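PDB 2HEK: hypothetical protein from Aquifex aeolicus, which is of unknown function but carries a zinc-binding HD domain and binds GDP well away from its active site, and may be a dGTPase-like enzyme. Local coordinates for residues L39-V43 against I277-K281; F222-I228 against I349-Y355; R227-I231 against R312-V316. All coordinates share one frame; numbering follows the deposited sequence.

Contact 1 of 3, residues L39-V43 against I277-K281. With GDP (guanosine-5'-diphosphate), chain G.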
# COMPACT_ATOMS: atom_id res chain seq x y z
N LEU A 39 15.65 -13.78 -18.40
CA LEU A 39 16.02 -14.80 -17.41
C LEU A 39 16.08 -14.28 -15.99
O LEU A 39 16.49 -15.01 -15.11
CB LEU A 39 17.41 -15.41 -17.74
CG LEU A 39 17.48 -16.19 -19.06
CD1 LEU A 39 18.94 -16.51 -19.40
CD2 LEU A 39 16.65 -17.47 -18.99
N ALA A 40 15.70 -13.02 -15.73
CA ALA A 40 15.78 -12.51 -14.38
C ALA A 40 14.98 -13.36 -13.39
O ALA A 40 15.27 -13.34 -12.20
CB ALA A 40 15.29 -11.05 -14.32
N TYR A 41 13.99 -14.13 -13.85
CA TYR A 41 13.15 -14.90 -12.91
C TYR A 41 13.97 -16.01 -12.25
O TYR A 41 13.56 -16.57 -11.22
CB TYR A 41 11.92 -15.49 -13.62
CG TYR A 41 12.29 -16.61 -14.59
CD1 TYR A 41 12.17 -17.94 -14.22
CD2 TYR A 41 12.77 -16.33 -15.86
CE1 TYR A 41 12.51 -18.97 -15.10
CE2 TYR A 41 13.12 -17.35 -16.73
CZ TYR A 41 13.00 -18.66 -16.34
OH TYR A 41 13.32 -19.69 -17.20
N LEU A 42 15.15 -16.28 -12.80
CA LEU A 42 16.05 -17.28 -12.20
C LEU A 42 16.73 -16.72 -10.94
O LEU A 42 17.36 -17.46 -10.18
CB LEU A 42 17.12 -17.74 -13.20
CG LEU A 42 16.57 -18.58 -14.36
CD1 LEU A 42 17.74 -18.92 -15.34
CD2 LEU A 42 15.86 -19.87 -13.88
N VAL A 43 16.60 -15.41 -10.72
CA VAL A 43 17.16 -14.74 -9.54
C VAL A 43 16.02 -14.11 -8.70
O VAL A 43 16.01 -14.21 -7.46
CB VAL A 43 18.15 -13.62 -9.97
CG1 VAL A 43 18.69 -12.84 -8.76
CG2 VAL A 43 19.31 -14.18 -10.78
N ILE A 277 22.99 -22.02 -17.72
CA ILE A 277 21.80 -21.17 -17.62
C ILE A 277 20.73 -21.78 -16.70
O ILE A 277 20.18 -21.07 -15.87
CB ILE A 277 21.17 -20.89 -18.97
CG1 ILE A 277 22.15 -20.12 -19.87
CG2 ILE A 277 19.85 -20.07 -18.78
CD1 ILE A 277 21.76 -20.13 -21.34
N PHE A 278 20.46 -23.08 -16.86
CA PHE A 278 19.31 -23.70 -16.21
C PHE A 278 19.62 -24.67 -15.07
O PHE A 278 18.71 -25.02 -14.30
CB PHE A 278 18.42 -24.36 -17.25
CG PHE A 278 17.66 -23.38 -18.09
CD1 PHE A 278 17.85 -23.34 -19.46
CD2 PHE A 278 16.78 -22.46 -17.50
CE1 PHE A 278 17.15 -22.44 -20.25
CE2 PHE A 278 16.10 -21.55 -18.26
CZ PHE A 278 16.27 -21.54 -19.65
N GLN A 279 20.87 -25.09 -14.93
CA GLN A 279 21.24 -26.01 -13.84
C GLN A 279 22.11 -25.38 -12.77
O GLN A 279 22.90 -26.05 -12.12
CB GLN A 279 22.01 -27.20 -14.39
CG GLN A 279 21.17 -28.21 -15.16
CD GLN A 279 21.91 -29.52 -15.39
OE1 GLN A 279 23.05 -29.69 -14.95
NE2 GLN A 279 21.46 -30.58 -16.03
N ARG A 280 22.03 -24.07 -12.60
CA ARG A 280 22.77 -23.29 -11.59
C ARG A 280 24.29 -23.48 -11.64
O ARG A 280 24.95 -23.44 -10.61
CB ARG A 280 22.22 -23.60 -10.20
CG ARG A 280 21.95 -22.35 -9.33
CD ARG A 280 20.58 -21.71 -9.54
NE ARG A 280 20.51 -20.34 -9.04
CZ ARG A 280 19.71 -19.41 -9.54
NH1 ARG A 280 18.90 -19.70 -10.55
NH2 ARG A 280 19.71 -18.19 -9.02
N LYS A 281 24.83 -23.64 -12.84
CA LYS A 281 26.27 -23.81 -13.05
C LYS A 281 26.86 -22.58 -13.76
O LYS A 281 27.88 -22.70 -14.44
CB LYS A 281 26.56 -25.09 -13.84
CG LYS A 281 26.11 -26.38 -13.17
CD LYS A 281 26.64 -27.60 -13.91
CE LYS A 281 26.08 -28.90 -13.36
NZ LYS A 281 25.90 -29.92 -14.42
PB GDP G . 25.28 -17.09 -5.78
O1B GDP G . 25.53 -15.59 -5.70
O2B GDP G . 26.57 -17.85 -6.03
O3B GDP G . 24.67 -17.58 -4.46
O3A GDP G . 24.29 -17.41 -7.02
PA GDP G . 23.01 -18.39 -6.98
O1A GDP G . 23.00 -19.37 -5.83
O2A GDP G . 22.92 -19.14 -8.29
O5' GDP G . 21.71 -17.43 -6.89
C5' GDP G . 21.71 -16.11 -6.37
C4' GDP G . 20.30 -15.65 -5.99
O4' GDP G . 19.23 -16.26 -6.75
C3' GDP G . 19.98 -15.93 -4.54
O3' GDP G . 19.46 -14.66 -4.04
C2' GDP G . 18.82 -16.87 -4.63
O2' GDP G . 17.99 -16.56 -3.53
C1' GDP G . 18.11 -16.51 -5.91
N9 GDP G . 17.41 -17.64 -6.55
C8 GDP G . 16.27 -17.57 -7.24
N7 GDP G . 15.92 -18.78 -7.75
C5 GDP G . 16.87 -19.64 -7.36
C6 GDP G . 17.12 -21.09 -7.52
O6 GDP G . 16.31 -21.73 -8.18
N1 GDP G . 18.23 -21.64 -7.01
C2 GDP G . 19.12 -20.92 -6.30
N2 GDP G . 20.23 -21.57 -5.80
N3 GDP G . 18.95 -19.57 -6.10
C4 GDP G . 17.87 -18.91 -6.59

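Contact 2 of 3, residues F222-I228 against I349-Y355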
# COMPACT_ATOMS: atom_id res chain seq x y z
N PHE A 222 21.34 -4.62 -12.91
CA PHE A 222 22.80 -4.84 -12.82
C PHE A 222 23.15 -5.87 -11.77
O PHE A 222 24.31 -5.96 -11.35
CB PHE A 222 23.55 -3.52 -12.55
CG PHE A 222 23.49 -2.56 -13.68
CD1 PHE A 222 23.76 -1.20 -13.46
CD2 PHE A 222 23.12 -2.98 -14.97
CE1 PHE A 222 23.71 -0.26 -14.53
CE2 PHE A 222 23.06 -2.06 -16.06
CZ PHE A 222 23.37 -0.69 -15.83
N HIS A 223 22.17 -6.67 -11.35
CA HIS A 223 22.41 -7.70 -10.35
C HIS A 223 23.49 -8.63 -10.97
O HIS A 223 23.41 -9.00 -12.13
CB HIS A 223 21.11 -8.48 -10.06
CG HIS A 223 21.22 -9.46 -8.94
ND1 HIS A 223 21.88 -10.66 -9.08
CD2 HIS A 223 20.74 -9.42 -7.67
CE1 HIS A 223 21.80 -11.33 -7.94
NE2 HIS A 223 21.08 -10.61 -7.08
N LYS A 224 24.48 -9.01 -10.17
CA LYS A 224 25.65 -9.69 -10.73
C LYS A 224 25.27 -11.02 -11.36
O LYS A 224 25.84 -11.40 -12.38
CB LYS A 224 26.70 -9.89 -9.65
CG LYS A 224 26.30 -10.83 -8.55
CD LYS A 224 27.18 -10.64 -7.30
CE LYS A 224 27.00 -11.82 -6.35
NZ LYS A 224 27.60 -11.56 -5.01
N VAL A 225 24.30 -11.73 -10.76
CA VAL A 225 23.84 -13.02 -11.31
C VAL A 225 22.94 -12.81 -12.52
O VAL A 225 23.08 -13.54 -13.49
CB VAL A 225 23.15 -13.92 -10.25
CG1 VAL A 225 22.74 -15.28 -10.83
CG2 VAL A 225 24.06 -14.08 -9.05
N VAL A 226 22.04 -11.81 -12.48
CA VAL A 226 21.26 -11.45 -13.66
C VAL A 226 22.20 -11.20 -14.87
O VAL A 226 21.95 -11.69 -15.97
CB VAL A 226 20.35 -10.21 -13.40
CG1 VAL A 226 19.76 -9.70 -14.71
CG2 VAL A 226 19.23 -10.58 -12.38
N ARG A 227 23.30 -10.47 -14.63
CA ARG A 227 24.23 -10.14 -15.72
C ARG A 227 24.95 -11.38 -16.28
O ARG A 227 25.00 -11.55 -17.51
CB ARG A 227 25.22 -9.05 -15.29
CG ARG A 227 24.59 -7.61 -15.11
CD ARG A 227 24.08 -6.97 -16.42
NE ARG A 227 25.10 -7.02 -17.47
CZ ARG A 227 24.94 -7.58 -18.68
NH1 ARG A 227 23.77 -8.11 -19.05
NH2 ARG A 227 25.95 -7.59 -19.55
N ILE A 228 25.44 -12.27 -15.42
CA ILE A 228 26.15 -13.50 -15.92
C ILE A 228 25.22 -14.47 -16.67
O ILE A 228 25.59 -15.05 -17.71
CB ILE A 228 27.04 -14.21 -14.82
CG1 ILE A 228 27.92 -15.33 -15.43
CG2 ILE A 228 26.22 -14.77 -13.64
CD1 ILE A 228 28.97 -14.81 -16.45
N ILE A 349 26.36 5.07 -12.09
CA ILE A 349 26.64 3.75 -11.55
C ILE A 349 27.82 3.19 -12.35
O ILE A 349 27.78 3.17 -13.58
CB ILE A 349 25.38 2.82 -11.69
CG1 ILE A 349 24.23 3.37 -10.83
CG2 ILE A 349 25.73 1.33 -11.38
CD1 ILE A 349 22.79 2.91 -11.33
N LYS A 350 28.85 2.72 -11.66
CA LYS A 350 30.02 2.10 -12.34
C LYS A 350 30.32 0.81 -11.65
O LYS A 350 30.69 0.81 -10.48
CB LYS A 350 31.24 3.02 -12.22
CG LYS A 350 31.20 4.25 -13.12
CD LYS A 350 32.23 5.31 -12.68
CE LYS A 350 33.63 5.02 -13.21
NZ LYS A 350 33.73 5.31 -14.68
N LEU A 351 30.17 -0.32 -12.35
CA LEU A 351 30.42 -1.61 -11.72
C LEU A 351 31.23 -2.46 -12.67
O LEU A 351 30.94 -2.51 -13.88
CB LEU A 351 29.10 -2.32 -11.37
CG LEU A 351 28.22 -1.75 -10.24
CD1 LEU A 351 26.75 -2.20 -10.43
CD2 LEU A 351 28.71 -2.18 -8.87
N TYR A 352 32.22 -3.16 -12.12
CA TYR A 352 33.07 -4.03 -12.95
C TYR A 352 33.04 -5.38 -12.32
O TYR A 352 33.25 -5.52 -11.14
CB TYR A 352 34.52 -3.48 -13.03
CG TYR A 352 34.49 -2.01 -13.34
CD1 TYR A 352 34.59 -1.08 -12.32
CD2 TYR A 352 34.28 -1.58 -14.64
CE1 TYR A 352 34.52 0.28 -12.61
CE2 TYR A 352 34.17 -0.24 -14.92
CZ TYR A 352 34.32 0.67 -13.89
OH TYR A 352 34.21 2.00 -14.17
N ARG A 353 32.74 -6.40 -13.11
CA ARG A 353 32.61 -7.73 -12.56
C ARG A 353 33.54 -8.69 -13.26
O ARG A 353 33.72 -8.60 -14.47
CB ARG A 353 31.15 -8.25 -12.66
CG ARG A 353 30.31 -7.88 -11.43
CD ARG A 353 29.87 -6.44 -11.46
NE ARG A 353 28.87 -6.20 -10.39
CZ ARG A 353 27.55 -6.16 -10.58
NH1 ARG A 353 27.03 -6.30 -11.82
NH2 ARG A 353 26.74 -5.94 -9.53
N ILE A 354 34.09 -9.63 -12.51
CA ILE A 354 34.82 -10.75 -13.12
C ILE A 354 34.17 -12.04 -12.65
O ILE A 354 33.93 -12.24 -11.46
CB ILE A 354 36.35 -10.77 -12.77
CG1 ILE A 354 37.02 -9.48 -13.22
CG2 ILE A 354 37.06 -11.97 -13.44
CD1 ILE A 354 38.49 -9.32 -12.72
N TYR A 355 33.87 -12.91 -13.60
CA TYR A 355 33.23 -14.18 -13.30
C TYR A 355 34.15 -15.31 -13.75
O TYR A 355 34.78 -15.19 -14.81
CB TYR A 355 31.96 -14.29 -14.15
CG TYR A 355 30.91 -13.22 -13.87
CD1 TYR A 355 30.81 -12.11 -14.68
CD2 TYR A 355 30.02 -13.34 -12.79
CE1 TYR A 355 29.83 -11.11 -14.45
CE2 TYR A 355 29.03 -12.36 -12.55
CZ TYR A 355 28.95 -11.25 -13.39
OH TYR A 355 28.01 -10.26 -13.20

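Contact 3 of 3, residues R227-I231 against R312-V316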
# COMPACT_ATOMS: atom_id res chain seq x y z
N ARG A 227 23.30 -10.47 -14.63
CA ARG A 227 24.23 -10.14 -15.72
C ARG A 227 24.95 -11.38 -16.28
O ARG A 227 25.00 -11.55 -17.51
CB ARG A 227 25.22 -9.05 -15.29
CG ARG A 227 24.59 -7.61 -15.11
CD ARG A 227 24.08 -6.97 -16.42
NE ARG A 227 25.10 -7.02 -17.47
CZ ARG A 227 24.94 -7.58 -18.68
NH1 ARG A 227 23.77 -8.11 -19.05
NH2 ARG A 227 25.95 -7.59 -19.55
N ILE A 228 25.44 -12.27 -15.42
CA ILE A 228 26.15 -13.50 -15.92
C ILE A 228 25.22 -14.47 -16.67
O ILE A 228 25.59 -15.05 -17.71
CB ILE A 228 27.04 -14.21 -14.82
CG1 ILE A 228 27.92 -15.33 -15.43
CG2 ILE A 228 26.22 -14.77 -13.64
CD1 ILE A 228 28.97 -14.81 -16.45
N LEU A 229 23.99 -14.62 -16.18
CA LEU A 229 23.00 -15.39 -16.92
C LEU A 229 22.78 -14.84 -18.34
O LEU A 229 22.70 -15.60 -19.30
CB LEU A 229 21.66 -15.44 -16.14
CG LEU A 229 21.74 -16.23 -14.82
CD1 LEU A 229 20.47 -16.03 -13.94
CD2 LEU A 229 21.99 -17.73 -15.10
N SER A 230 22.68 -13.52 -18.47
CA SER A 230 22.50 -12.88 -19.77
C SER A 230 23.72 -13.07 -20.67
O SER A 230 23.58 -13.29 -21.87
CB SER A 230 22.20 -11.39 -19.59
OG SER A 230 21.98 -10.77 -20.85
N ILE A 231 24.91 -13.00 -20.07
CA ILE A 231 26.17 -13.30 -20.78
C ILE A 231 26.13 -14.73 -21.36
O ILE A 231 26.33 -14.89 -22.55
CB ILE A 231 27.40 -13.04 -19.89
CG1 ILE A 231 27.57 -11.53 -19.65
CG2 ILE A 231 28.69 -13.60 -20.49
CD1 ILE A 231 28.55 -11.23 -18.55
N ARG A 312 34.74 -14.60 -17.60
CA ARG A 312 33.98 -13.56 -18.29
C ARG A 312 34.12 -12.23 -17.56
O ARG A 312 34.28 -12.21 -16.36
CB ARG A 312 32.50 -13.98 -18.42
CG ARG A 312 32.30 -15.22 -19.29
CD ARG A 312 32.51 -14.90 -20.77
NE ARG A 312 32.17 -16.02 -21.65
CZ ARG A 312 32.84 -17.16 -21.71
NH1 ARG A 312 33.90 -17.37 -20.93
NH2 ARG A 312 32.45 -18.12 -22.55
N PHE A 313 34.09 -11.14 -18.32
CA PHE A 313 34.23 -9.80 -17.76
C PHE A 313 32.96 -9.02 -18.08
O PHE A 313 32.30 -9.27 -19.09
CB PHE A 313 35.49 -9.10 -18.30
CG PHE A 313 36.73 -9.91 -18.10
CD1 PHE A 313 37.25 -10.68 -19.14
CD2 PHE A 313 37.34 -9.97 -16.85
CE1 PHE A 313 38.39 -11.47 -18.95
CE2 PHE A 313 38.47 -10.76 -16.64
CZ PHE A 313 39.00 -11.51 -17.68
N ASP A 314 32.59 -8.10 -17.21
CA ASP A 314 31.42 -7.29 -17.48
C ASP A 314 31.67 -5.90 -16.94
O ASP A 314 32.09 -5.76 -15.79
CB ASP A 314 30.16 -7.91 -16.84
CG ASP A 314 28.87 -7.29 -17.36
OD1 ASP A 314 28.80 -6.93 -18.55
OD2 ASP A 314 27.91 -7.13 -16.58
N GLU A 315 31.46 -4.89 -17.78
CA GLU A 315 31.61 -3.49 -17.36
C GLU A 315 30.27 -2.80 -17.51
O GLU A 315 29.70 -2.75 -18.60
CB GLU A 315 32.69 -2.78 -18.19
CG GLU A 315 34.09 -3.43 -18.07
CD GLU A 315 35.20 -2.69 -18.85
OE1 GLU A 315 35.01 -1.53 -19.26
OE2 GLU A 315 36.28 -3.29 -19.03
N VAL A 316 29.77 -2.28 -16.40
CA VAL A 316 28.52 -1.50 -16.39
C VAL A 316 28.79 -0.05 -15.97
O VAL A 316 29.31 0.20 -14.88
CB VAL A 316 27.52 -2.12 -15.43
CG1 VAL A 316 26.41 -1.16 -15.20
CG2 VAL A 316 27.00 -3.43 -15.99

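Contact 1 of 3, residues L39-V43 against I277-K281
Arg280 reaches across to the carbonyl of Leu42, and its side chain threads past the nucleotide on the way. Beyond CB, Arg280 CG passes GDP O2A; the bend at chi2 (86°) then brings Arg280 CD to 3.5 Å from GDP N1, and Arg280 NE bonds weakly to GDP O2A. The guanidinium lies against the purine, GDP C4 standing 3.1 Å above its plane and offset toward the rim. At the end of the chain NH1 and NH2 both donate to Leu42 O, each at 2.7 Å, approaching from one face of the carbonyl plane and clearly bent at the hydrogen, near 135°. NH2 also makes a much straighter bond to GDP O5' (3.0 Å, 172°). An alanine here is likely to leave Leu42 O without both of these donors and to strip the purine of the flat group lying against it.

Beside these polar bonds, Leu42 CD1 sits 3.3 Å from Ile277 O at the end of helix 271-278, and Leu39 CD1 meets Ile277 CG2 at 3.7 Å, the two side chains crossing at about a right angle. Tyr41 OH comes to the edge of the Phe278 ring, 3.5 Å from CE2, while its hydrogen bond runs to Tyr33 of the second subunit. Lys3, Asp24, Gln29 and Arg32 of that subunit also bind the nucleotide, and His282 adds a bond from this chain. Loop 39-43 and the residues after helix 271-278 thus form one wall of an intersubunit GDP pocket, with the arginine bonded to the ester oxygen O5' and weakly to a phosphate oxygen.

Contact 2 of 3, residues F222-I228 against I349-Y355
Arg353 and Tyr355, two residues apart on strand 349-356, each reach a backbone carbonyl near the start of helix 224-240. Arg353 grips Phe222 O end-on with NH1 (2.8 Å) and NH2 (3.0 Å), and the oxygen lies in the guanidinium plane. Tyr355 OH donates to Lys224 O at 2.6 Å, in the carbonyl plane and on a lone pair; the same oxygen accepts from Ile228 N, so the phenol adds to a helical bond without displacing it.

Apolar contacts fix these groups. The guanidinium is sandwiched between Lys224 CB, 3.9 Å above the centre of one face, and Leu351 CD1 over the other. On the Tyr355 ring, Ile228 CB makes a CH-pi contact 3.7 Å from the centroid, 18° off the normal. With Ile228 CG1 anti to the backbone N (chi1 -171°), CD1 continues over the ring toward its CG, and the two side chains slide past each other in opposite directions. Farther along, Phe222 CD1, at the ring edge, lies 3.8 Å from Ile349 CG2.

In the second shell, Arg353 NE is held by Ser288 of the neighbouring strand 284-289. His223 is the N-cap, its ND1 accepting from Val225 N, and this caps the first turn of the helix next to the arginine's anchor. Helix and strand segments pass at 10.3 Å with a signed crossing angle of -63°, a separation spanned by these long side chains.

The chemistry is therefore that of side-chain donors meeting backbone acceptors: Phe222 O, just ahead of the helix, gains two N-H groups, and the arginine's positive charge probably faces the dipole of that one carbonyl, with no carboxylate from either segment.

Contact 3 of 3, residues R227-I231 against R312-V316
Charge pairing between Arg227 and Asp314 is the polar link of this contact. Arg227 grips the Asp314 carboxylate side-on, NE to OD2 at 2.9 Å and NH2 to OD1 at 3.1 Å, one nitrogen to each oxygen. The two bonds differ in quality. NE meets OD2 on its syn side, somewhat out of the carboxylate plane and clearly bent at the hydrogen; NH2 comes to OD1 from above that plane but along a straighter path (162°). The planes of the two groups stand 52° apart, which fits the out-of-plane approach of NH2. Bends at chi2 and chi3 bring the arginine's NE and NH2 back to the carboxylate. Arg227 CB, CG and CD also lie alongside Asp314 OD2, CB nearest at 3.5 Å.

Apolar packing is made by Ile228 and, a turn on from Arg227, by Ile231. Ile231 CG2 runs along the aliphatic part of Arg312, 4.0 Å from CD, the side chains pointing in opposite directions. Its other branch, with CG1 anti to the carbonyl carbon, carries CD1 to within 4.1 Å of Asp314 CB. Ile228 CD1 closes on Arg312 CB at 4.1 Å, the side chains crossing at about a right angle.

Outside the two segments, Arg312 NE forms a salt bridge with Glu235, one turn beyond Ile231 on the same helix, and Arg312 NH1 bonds to Glu309 O. Two arginine-acid pairs of opposite sense therefore tie helix 224-240 to strand 311-318.

The short segments lie 9.9 Å apart, with 120° between their directions. This is a helix packed obliquely across one face of an antiparallel sheet, here at the edge strand within the chain; Phe313 points to the other face, against helix 292-305, completing an alpha-beta-alpha layering.

Overall arrangement
From the N terminus, loop 39-43 meets 277-281 and closes contact 1 over 233 intervening residues, which include the whole of helix 224-240. Contacts 2 and 3 start at 222-228 and 227-231, at the start of that helix, before 277-281 is reached, and both close later, so each crosses contact 1. Contact 3 closes first, at 312-316, and contact 2 at 349-355, their shared residues being Arg227 and Ile228; strands 311-318 and 349-356 are neighbours in one sheet. Val43 packs on Val225 and Leu42 on Leu229, so the helix lies between the GDP-binding loop and that sheet, joining the nucleotide pocket to the C-terminal part of the chain.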